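Local coordinates for putative branched-chain amino acid transport system substrate-binding protein (Rhodopseudomonas palustris, PDB 4F8J), which probably serves as the periplasmic solute receptor of an ABC transporter, binding 4'-hydroxycinnamic acid in the crystal between its two lobes, at residues S112-Q117 with D339-D344; H286-F291 with A327-V332. All blocks are in the same frame, centred on the assembly; numbering follows the deposited sequence.

Contact 1 of 2, residues S112-Q117 with D339-D344; sequences SVAMPQ and DRYGLD. With HC4 (4'-hydroxycinnamic acid), chain E.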
ATOM      1  N   SER A 112      14.421  -1.786   6.449  1.00 16.29           N
ATOM      2  CA  SER A 112      13.143  -1.517   5.795  1.00 16.81           C
ATOM      3  C   SER A 112      11.999  -1.284   6.757  1.00 17.42           C
ATOM      4  O   SER A 112      11.859  -1.990   7.730  1.00 18.12           O
ATOM      5  CB  SER A 112      12.754  -2.662   4.847  1.00 17.08           C
ATOM      6  OG  SER A 112      13.658  -2.784   3.734  1.00 17.25           O
ATOM      7  N   VAL A 113      11.194  -0.276   6.445  1.00 16.57           N
ATOM      8  CA  VAL A 113       9.848  -0.097   7.014  1.00 16.50           C
ATOM      9  C   VAL A 113       8.839   0.013   5.874  1.00 16.61           C
ATOM     10  O   VAL A 113       9.232   0.195   4.725  1.00 17.39           O
ATOM     11  CB  VAL A 113       9.752   1.170   7.910  1.00 16.41           C
ATOM     12  CG1 VAL A 113      10.663   1.023   9.137  1.00 16.69           C
ATOM     13  CG2 VAL A 113      10.045   2.455   7.113  1.00 16.88           C
ATOM     14  N   ALA A 114       7.550  -0.120   6.190  1.00 16.99           N
ATOM     15  CA  ALA A 114       6.507  -0.074   5.148  1.00 17.72           C
ATOM     16  C   ALA A 114       5.435   0.954   5.458  1.00 18.84           C
ATOM     17  O   ALA A 114       4.983   1.067   6.606  1.00 19.25           O
ATOM     18  CB  ALA A 114       5.870  -1.451   4.992  1.00 19.78           C
HETATM   19  N   MSE A 115       5.027   1.680   4.424  1.00 17.73           N
HETATM   20  CA  MSE A 115       3.889   2.586   4.495  1.00 18.05           C
HETATM   21  C   MSE A 115       2.537   1.878   4.384  1.00 17.73           C
HETATM   22  O   MSE A 115       1.625   2.186   5.145  1.00 17.76           O
HETATM   23  CB  MSE A 115       3.992   3.687   3.423  1.00 18.33           C
HETATM   24  CG  MSE A 115       5.116   4.668   3.517  1.00 19.28           C
HETATM   25 SE   MSE A 115       4.982   5.745   5.167  0.95 23.23          SE
HETATM   26  CE  MSE A 115       6.045   4.801   5.915  1.00 17.31           C
ATOM     27  N   PRO A 116       2.362   0.961   3.430  1.00 17.38           N
ATOM     28  CA  PRO A 116       1.018   0.324   3.338  1.00 18.61           C
ATOM     29  C   PRO A 116       0.641  -0.423   4.588  1.00 18.93           C
ATOM     30  O   PRO A 116       1.496  -0.972   5.282  1.00 19.59           O
ATOM     31  CB  PRO A 116       1.164  -0.631   2.151  1.00 18.72           C
ATOM     32  CG  PRO A 116       2.261  -0.023   1.356  1.00 18.18           C
ATOM     33  CD  PRO A 116       3.242   0.459   2.361  1.00 17.83           C
ATOM     34  N   GLN A 117      -0.654  -0.496   4.850  1.00 19.22           N
ATOM     35  CA  GLN A 117      -1.126  -1.249   5.971  1.00 18.85           C
ATOM     36  C   GLN A 117      -0.755  -2.727   5.860  1.00 19.33           C
ATOM     37  O   GLN A 117      -0.840  -3.314   4.771  1.00 20.15           O
ATOM     38  CB  GLN A 117      -2.625  -1.130   6.114  1.00 19.00           C
ATOM     39  CG  GLN A 117      -3.133   0.290   6.402  1.00 19.46           C
ATOM     40  CD  GLN A 117      -3.239   1.183   5.201  1.00 19.08           C
ATOM     41  OE1 GLN A 117      -2.984   0.780   4.063  1.00 20.13           O
ATOM     42  NE2 GLN A 117      -3.572   2.451   5.453  1.00 19.89           N
ATOM     43  N   ASP A 339       8.611  -4.379  14.822  1.00 23.21           N
ATOM     44  CA  ASP A 339       7.402  -4.010  14.111  1.00 22.86           C
ATOM     45  C   ASP A 339       7.719  -2.944  13.055  1.00 21.07           C
ATOM     46  O   ASP A 339       7.896  -1.758  13.377  1.00 21.11           O
ATOM     47  CB  ASP A 339       6.349  -3.448  15.103  1.00 23.64           C
ATOM     48  CG  ASP A 339       5.038  -3.067  14.431  1.00 25.11           C
ATOM     49  OD1 ASP A 339       4.879  -3.186  13.201  1.00 22.94           O
ATOM     50  OD2 ASP A 339       4.120  -2.600  15.154  1.00 28.79           O
ATOM     51  N   ARG A 340       7.775  -3.371  11.791  1.00 20.01           N
ATOM     52  CA  ARG A 340       8.238  -2.533  10.717  1.00 19.45           C
ATOM     53  C   ARG A 340       7.119  -1.923   9.887  1.00 19.17           C
ATOM     54  O   ARG A 340       7.383  -1.285   8.891  1.00 18.89           O
ATOM     55  CB  ARG A 340       9.223  -3.322   9.853  1.00 19.63           C
ATOM     56  CG  ARG A 340      10.307  -3.991  10.661  1.00 19.80           C
ATOM     57  CD  ARG A 340      11.068  -3.011  11.524  1.00 19.49           C
ATOM     58  NE  ARG A 340      11.897  -2.145  10.696  1.00 19.24           N
ATOM     59  CZ  ARG A 340      12.608  -1.119  11.139  1.00 18.57           C
ATOM     60  NH1 ARG A 340      12.463  -0.700  12.372  1.00 20.72           N
ATOM     61  NH2 ARG A 340      13.442  -0.476  10.321  1.00 18.75           N
ATOM     62  N   TYR A 341       5.883  -2.082  10.360  1.00 19.72           N
ATOM     63  CA  TYR A 341       4.718  -1.413   9.811  1.00 20.58           C
ATOM     64  C   TYR A 341       4.212  -0.328  10.760  1.00 20.91           C
ATOM     65  O   TYR A 341       3.886   0.769  10.338  1.00 21.22           O
ATOM     66  CB  TYR A 341       3.640  -2.428   9.550  1.00 22.74           C
ATOM     67  CG  TYR A 341       3.811  -3.194   8.277  1.00 24.15           C
ATOM     68  CD1 TYR A 341       4.611  -4.307   8.225  1.00 24.68           C
ATOM     69  CD2 TYR A 341       3.137  -2.811   7.140  1.00 24.02           C
ATOM     70  CE1 TYR A 341       4.741  -5.048   7.033  1.00 24.56           C
ATOM     71  CE2 TYR A 341       3.241  -3.523   5.964  1.00 24.03           C
ATOM     72  CZ  TYR A 341       4.047  -4.645   5.925  1.00 23.90           C
ATOM     73  OH  TYR A 341       4.100  -5.342   4.731  1.00 25.48           O
ATOM     74  N   GLY A 342       4.117  -0.649  12.043  1.00 21.06           N
ATOM     75  CA  GLY A 342       3.859   0.364  13.064  1.00 20.86           C
ATOM     76  C   GLY A 342       2.475   0.959  13.140  1.00 21.57           C
ATOM     77  O   GLY A 342       2.354   2.049  13.656  1.00 21.55           O
ATOM     78  N   LEU A 343       1.464   0.245  12.645  1.00 20.61           N
ATOM     79  CA  LEU A 343       0.126   0.795  12.498  1.00 20.07           C
ATOM     80  C   LEU A 343      -0.888   0.070  13.365  1.00 21.65           C
ATOM     81  O   LEU A 343      -0.648  -1.036  13.843  1.00 23.21           O
ATOM     82  CB  LEU A 343      -0.303   0.759  11.047  1.00 19.73           C
ATOM     83  CG  LEU A 343       0.431   1.679  10.060  1.00 18.85           C
ATOM     84  CD1 LEU A 343       0.063   1.351   8.592  1.00 19.08           C
ATOM     85  CD2 LEU A 343       0.160   3.146  10.390  1.00 19.23           C
ATOM     86  N   ASP A 344      -2.014   0.739  13.556  1.00 21.29           N
ATOM     87  CA  ASP A 344      -3.104   0.227  14.365  1.00 22.59           C
ATOM     88  C   ASP A 344      -4.446   0.563  13.709  1.00 23.43           C
ATOM     89  O   ASP A 344      -4.501   0.850  12.496  1.00 22.89           O
ATOM     90  CB  ASP A 344      -2.961   0.707  15.810  1.00 23.51           C
ATOM     91  CG  ASP A 344      -3.219   2.227  16.023  1.00 24.28           C
ATOM     92  OD1 ASP A 344      -3.682   2.973  15.136  1.00 23.02           O
ATOM     93  OD2 ASP A 344      -2.999   2.662  17.181  1.00 27.14           O
TER
HETATM   94  C1  HC4 E 404       0.874  -5.799  -4.918  1.00 21.60           C
HETATM   95  O1  HC4 E 404       1.849  -6.546  -4.745  1.00 22.58           O
HETATM   96  O2  HC4 E 404       0.371  -5.623  -6.064  1.00 25.10           O
HETATM   97  C2  HC4 E 404       0.232  -5.033  -3.814  1.00 22.50           C
HETATM   98  C3  HC4 E 404       0.006  -3.735  -4.008  1.00 21.09           C
HETATM   99  C1' HC4 E 404      -0.464  -2.812  -2.930  1.00 20.40           C
HETATM  100  C2' HC4 E 404      -1.312  -3.203  -1.874  1.00 19.18           C
HETATM  101  C3' HC4 E 404      -1.645  -2.300  -0.877  1.00 20.48           C
HETATM  102  C4' HC4 E 404      -1.194  -0.994  -0.872  1.00 19.69           C
HETATM  103  C5' HC4 E 404      -0.366  -0.599  -1.916  1.00 19.76           C
HETATM  104  C6' HC4 E 404      -0.028  -1.509  -2.901  1.00 19.86           C
HETATM  105  O4' HC4 E 404      -1.529  -0.071   0.090  1.00 20.14           O

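Contact 2 of 2, residues H286-F291 with A327-V332; sequences HSFDAF and AASQGV. With HC4 (4'-hydroxycinnamic acid), chain E.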
ATOM      1  N   HIS A 286       0.814   6.871  -0.051  1.00 17.11           N
ATOM      2  CA  HIS A 286       2.017   6.217   0.483  1.00 16.81           C
ATOM      3  C   HIS A 286       3.280   7.031   0.268  1.00 16.79           C
ATOM      4  O   HIS A 286       4.105   7.146   1.177  1.00 17.98           O
ATOM      5  CB  HIS A 286       2.214   4.815  -0.024  1.00 17.29           C
ATOM      6  CG  HIS A 286       1.078   3.877   0.300  1.00 18.00           C
ATOM      7  ND1 HIS A 286       0.400   3.905   1.491  1.00 18.74           N
ATOM      8  CD2 HIS A 286       0.472   2.873  -0.478  1.00 19.14           C
ATOM      9  CE1 HIS A 286      -0.558   2.952   1.482  1.00 19.08           C
ATOM     10  NE2 HIS A 286      -0.513   2.309   0.307  1.00 20.06           N
ATOM     11  N   SER A 287       3.439   7.611  -0.928  1.00 17.14           N
ATOM     12  CA  SER A 287       4.625   8.451  -1.143  1.00 17.51           C
ATOM     13  C   SER A 287       4.498   9.754  -0.364  1.00 17.30           C
ATOM     14  O   SER A 287       5.472  10.204   0.238  1.00 17.73           O
ATOM     15  CB  SER A 287       4.937   8.659  -2.631  1.00 18.13           C
ATOM     16  OG  SER A 287       3.835   9.301  -3.201  1.00 19.02           O
ATOM     17  N   PHE A 288       3.300  10.337  -0.280  1.00 17.74           N
ATOM     18  CA  PHE A 288       3.073  11.553   0.517  1.00 17.20           C
ATOM     19  C   PHE A 288       3.422  11.272   1.982  1.00 18.46           C
ATOM     20  O   PHE A 288       4.155  12.025   2.631  1.00 18.68           O
ATOM     21  CB  PHE A 288       1.593  11.971   0.386  1.00 18.39           C
ATOM     22  CG  PHE A 288       1.225  13.209   1.126  1.00 18.14           C
ATOM     23  CD1 PHE A 288       1.403  14.494   0.575  1.00 18.79           C
ATOM     24  CD2 PHE A 288       0.668  13.107   2.373  1.00 18.58           C
ATOM     25  CE1 PHE A 288       1.018  15.614   1.280  1.00 20.05           C
ATOM     26  CE2 PHE A 288       0.283  14.228   3.069  1.00 20.21           C
ATOM     27  CZ  PHE A 288       0.471  15.481   2.523  1.00 20.21           C
ATOM     28  N   ASP A 289       2.950  10.142   2.494  1.00 17.44           N
ATOM     29  CA  ASP A 289       3.151   9.803   3.903  1.00 17.70           C
ATOM     30  C   ASP A 289       4.630   9.511   4.177  1.00 17.13           C
ATOM     31  O   ASP A 289       5.108   9.796   5.278  1.00 18.34           O
ATOM     32  CB  ASP A 289       2.321   8.603   4.305  1.00 17.87           C
ATOM     33  CG  ASP A 289       0.842   8.913   4.395  1.00 18.63           C
ATOM     34  OD1 ASP A 289       0.470  10.107   4.290  1.00 17.97           O
ATOM     35  OD2 ASP A 289       0.050   7.977   4.668  1.00 19.78           O
ATOM     36  N   ALA A 290       5.329   8.904   3.205  1.00 17.15           N
ATOM     37  CA  ALA A 290       6.746   8.619   3.413  1.00 17.52           C
ATOM     38  C   ALA A 290       7.503   9.929   3.710  1.00 17.53           C
ATOM     39  O   ALA A 290       8.406   9.970   4.579  1.00 17.38           O
ATOM     40  CB  ALA A 290       7.329   7.877   2.227  1.00 17.38           C
ATOM     41  N   PHE A 291       7.141  11.018   3.020  1.00 17.99           N
ATOM     42  CA  PHE A 291       7.724  12.337   3.306  1.00 18.84           C
ATOM     43  C   PHE A 291       7.292  12.940   4.641  1.00 18.31           C
ATOM     44  O   PHE A 291       8.076  13.603   5.282  1.00 19.12           O
ATOM     45  CB  PHE A 291       7.516  13.315   2.136  1.00 18.25           C
ATOM     46  CG  PHE A 291       8.452  13.079   0.975  1.00 17.78           C
ATOM     47  CD1 PHE A 291       8.266  11.997   0.076  1.00 17.78           C
ATOM     48  CD2 PHE A 291       9.572  13.891   0.802  1.00 18.84           C
ATOM     49  CE1 PHE A 291       9.157  11.758  -0.952  1.00 18.20           C
ATOM     50  CE2 PHE A 291      10.459  13.640  -0.240  1.00 18.85           C
ATOM     51  CZ  PHE A 291      10.249  12.608  -1.127  1.00 18.56           C
ATOM     52  N   ALA A 327       2.073  11.049  12.585  1.00 20.44           N
ATOM     53  CA  ALA A 327       0.775  11.235  11.936  1.00 20.99           C
ATOM     54  C   ALA A 327       0.951  11.384  10.453  1.00 21.20           C
ATOM     55  O   ALA A 327       1.777  12.185  10.000  1.00 23.83           O
ATOM     56  CB  ALA A 327       0.069  12.469  12.473  1.00 22.13           C
ATOM     57  N   ALA A 328       0.160  10.637   9.708  1.00 20.35           N
ATOM     58  CA  ALA A 328       0.162  10.765   8.250  1.00 19.29           C
ATOM     59  C   ALA A 328      -1.235  10.509   7.716  1.00 19.46           C
ATOM     60  O   ALA A 328      -2.170  10.277   8.490  1.00 19.92           O
ATOM     61  CB  ALA A 328       1.192   9.814   7.645  1.00 19.88           C
ATOM     62  N   SER A 329      -1.409  10.579   6.402  1.00 17.85           N
ATOM     63  CA  SER A 329      -2.755  10.480   5.849  1.00 18.72           C
ATOM     64  C   SER A 329      -3.339   9.054   5.982  1.00 18.66           C
ATOM     65  O   SER A 329      -4.572   8.885   6.048  1.00 19.98           O
ATOM     66  CB  SER A 329      -2.796  10.965   4.394  1.00 18.63           C
ATOM     67  OG  SER A 329      -2.168  10.039   3.522  1.00 19.38           O
ATOM     68  N   GLN A 330      -2.464   8.038   6.038  1.00 18.47           N
ATOM     69  CA  GLN A 330      -2.925   6.655   6.068  1.00 18.62           C
ATOM     70  C   GLN A 330      -2.919   5.999   7.429  1.00 19.19           C
ATOM     71  O   GLN A 330      -3.344   4.851   7.575  1.00 19.93           O
ATOM     72  CB  GLN A 330      -2.115   5.802   5.089  1.00 18.87           C
ATOM     73  CG  GLN A 330      -2.328   6.170   3.628  1.00 19.13           C
ATOM     74  CD  GLN A 330      -3.633   5.656   3.072  1.00 20.23           C
ATOM     75  OE1 GLN A 330      -4.691   5.884   3.666  1.00 20.37           O
ATOM     76  NE2 GLN A 330      -3.568   4.931   1.950  1.00 19.71           N
ATOM     77  N   GLY A 331      -2.402   6.688   8.440  1.00 19.32           N
ATOM     78  CA  GLY A 331      -2.346   6.114   9.761  1.00 19.74           C
ATOM     79  C   GLY A 331      -1.400   6.885  10.620  1.00 19.63           C
ATOM     80  O   GLY A 331      -0.924   7.941  10.220  1.00 19.89           O
ATOM     81  N   VAL A 332      -1.175   6.355  11.823  1.00 18.53           N
ATOM     82  CA  VAL A 332      -0.261   6.948  12.804  1.00 19.32           C
ATOM     83  C   VAL A 332       0.793   5.910  13.089  1.00 19.75           C
ATOM     84  O   VAL A 332       0.512   4.849  13.644  1.00 20.24           O
ATOM     85  CB  VAL A 332      -1.021   7.413  14.069  1.00 19.44           C
ATOM     86  CG1 VAL A 332      -0.051   8.000  15.101  1.00 19.63           C
ATOM     87  CG2 VAL A 332      -2.119   8.433  13.744  1.00 19.36           C
TER
HETATM   88  C1  HC4 E 404       0.874  -5.799  -4.918  1.00 21.60           C
HETATM   89  O1  HC4 E 404       1.849  -6.546  -4.745  1.00 22.58           O
HETATM   90  O2  HC4 E 404       0.371  -5.623  -6.064  1.00 25.10           O
HETATM   91  C2  HC4 E 404       0.232  -5.033  -3.814  1.00 22.50           C
HETATM   92  C3  HC4 E 404       0.006  -3.735  -4.008  1.00 21.09           C
HETATM   93  C1' HC4 E 404      -0.464  -2.812  -2.930  1.00 20.40           C
HETATM   94  C2' HC4 E 404      -1.312  -3.203  -1.874  1.00 19.18           C
HETATM   95  C3' HC4 E 404      -1.645  -2.300  -0.877  1.00 20.48           C
HETATM   96  C4' HC4 E 404      -1.194  -0.994  -0.872  1.00 19.69           C
HETATM   97  C5' HC4 E 404      -0.366  -0.599  -1.916  1.00 19.76           C
HETATM   98  C6' HC4 E 404      -0.028  -1.509  -2.901  1.00 19.86           C
HETATM   99  O4' HC4 E 404      -1.529  -0.071   0.090  1.00 20.14           O

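Contact 1 of 2, residues S112-Q117 with D339-D344
Arg340 and Ala114 join a long loop to strand 112-114, an outermost strand of the six-stranded mixed sheet in one lobe of this periplasmic binding protein fold. The main-chain bond is from Ala114 N to Arg340 O, 2.9 Å, and the arginine side chain shows how a loop without regular structure can hold a sheet edge through a second point. Arg340 CB already lies 3.6 Å from Ser112 O. CG sits anti to the carbonyl carbon (chi1 -50°), and further bends at chi2 and chi3 fold the chain around that same oxygen, past CD to Arg340 NE, which donates to Ser112 O at 3.0 Å and 158°. NH2 adds a weak bond to it, while NH1 turns to Thr336 O within the loop's own stretch of chain. Val113 CG1 rests over one face of the guanidinium, offset toward its rim. Next in the loop, Tyr341 receives Ala114 CB over its ring face in a CH-pi contact, 3.8 Å from CB to the ring centroid, and meets Pro116 O at its edge, 3.1 Å from Tyr341 CD2; its hydroxyl bonds to Leu102 O. Asp339 OD1 accepts from Tyr341 N, an Asx turn, and from Gly342 N, an Asx motif, the two arriving from the same face of the carboxylate. Beyond the strand, Pro116 CB touches the bound acid, 3.4 Å from O4' of HC4.

Contact 2 of 2, residues H286-F291 with A327-V332
Asp289, on helix 282-302, reaches across to the turn of the small hairpin between strands 326-327 and 332-333 and takes up three of its donors. Ser329 OG gives its hydrogen to Asp289 OD1 at 2.7 Å from the syn side, and Ser329 N reaches the same Asp289 OD1 at 2.9 Å from above the carboxylate plane; OG lies between its own backbone N and carbonyl carbon (chi1 72°), which brings hydroxyl and N-H to one oxygen. Asp289 OD2 accepts from Gln330 N at 2.9 Å, again on the syn side. Ala328 CB packs close by, 3.4 Å from Asp289 CG. With an alanine here in place of the aspartate, two backbone N-H groups and the serine hydroxyl would probably lose their acceptor, and the turn would be free to shift against the helix. One helical turn earlier, His286 meets the ligand at its ring edge: His286 NE2 and O4' of HC4 lie 2.6 Å apart in a hydrogen bond that either could donate. Farther out, Gln330 sends its bent side chain past this imidazole, Gln330 NE2 standing 3.6 Å from His286 CE1, and OE1 is held by Val248 N. With both carboxylate oxygens supplied by donors in a buried setting, Asp289 is probably stabilised as the anion.

Overall arrangement
Both contacts are buried, and both reach the bound acid from the same lobe, through Pro116 in contact 1 and His286 in contact 2. Contact 1 joins a sheet edge to a loop, and its chemistry is mixed: backbone and guanidinium bonds to carbonyls at one end, aromatic and aliphatic packing toward the other. Contact 2, between a helix and a hairpin turn, is smaller in buried area and more polar, with one carboxylate accepting from two backbone N-H groups and a hydroxyl. The two meet directly. Pro116 CA packs on the His286 ring, Met115 CG lies against His286 O, and a probable, weak hydrogen bond links Gln117 NE2 with Gln330 O.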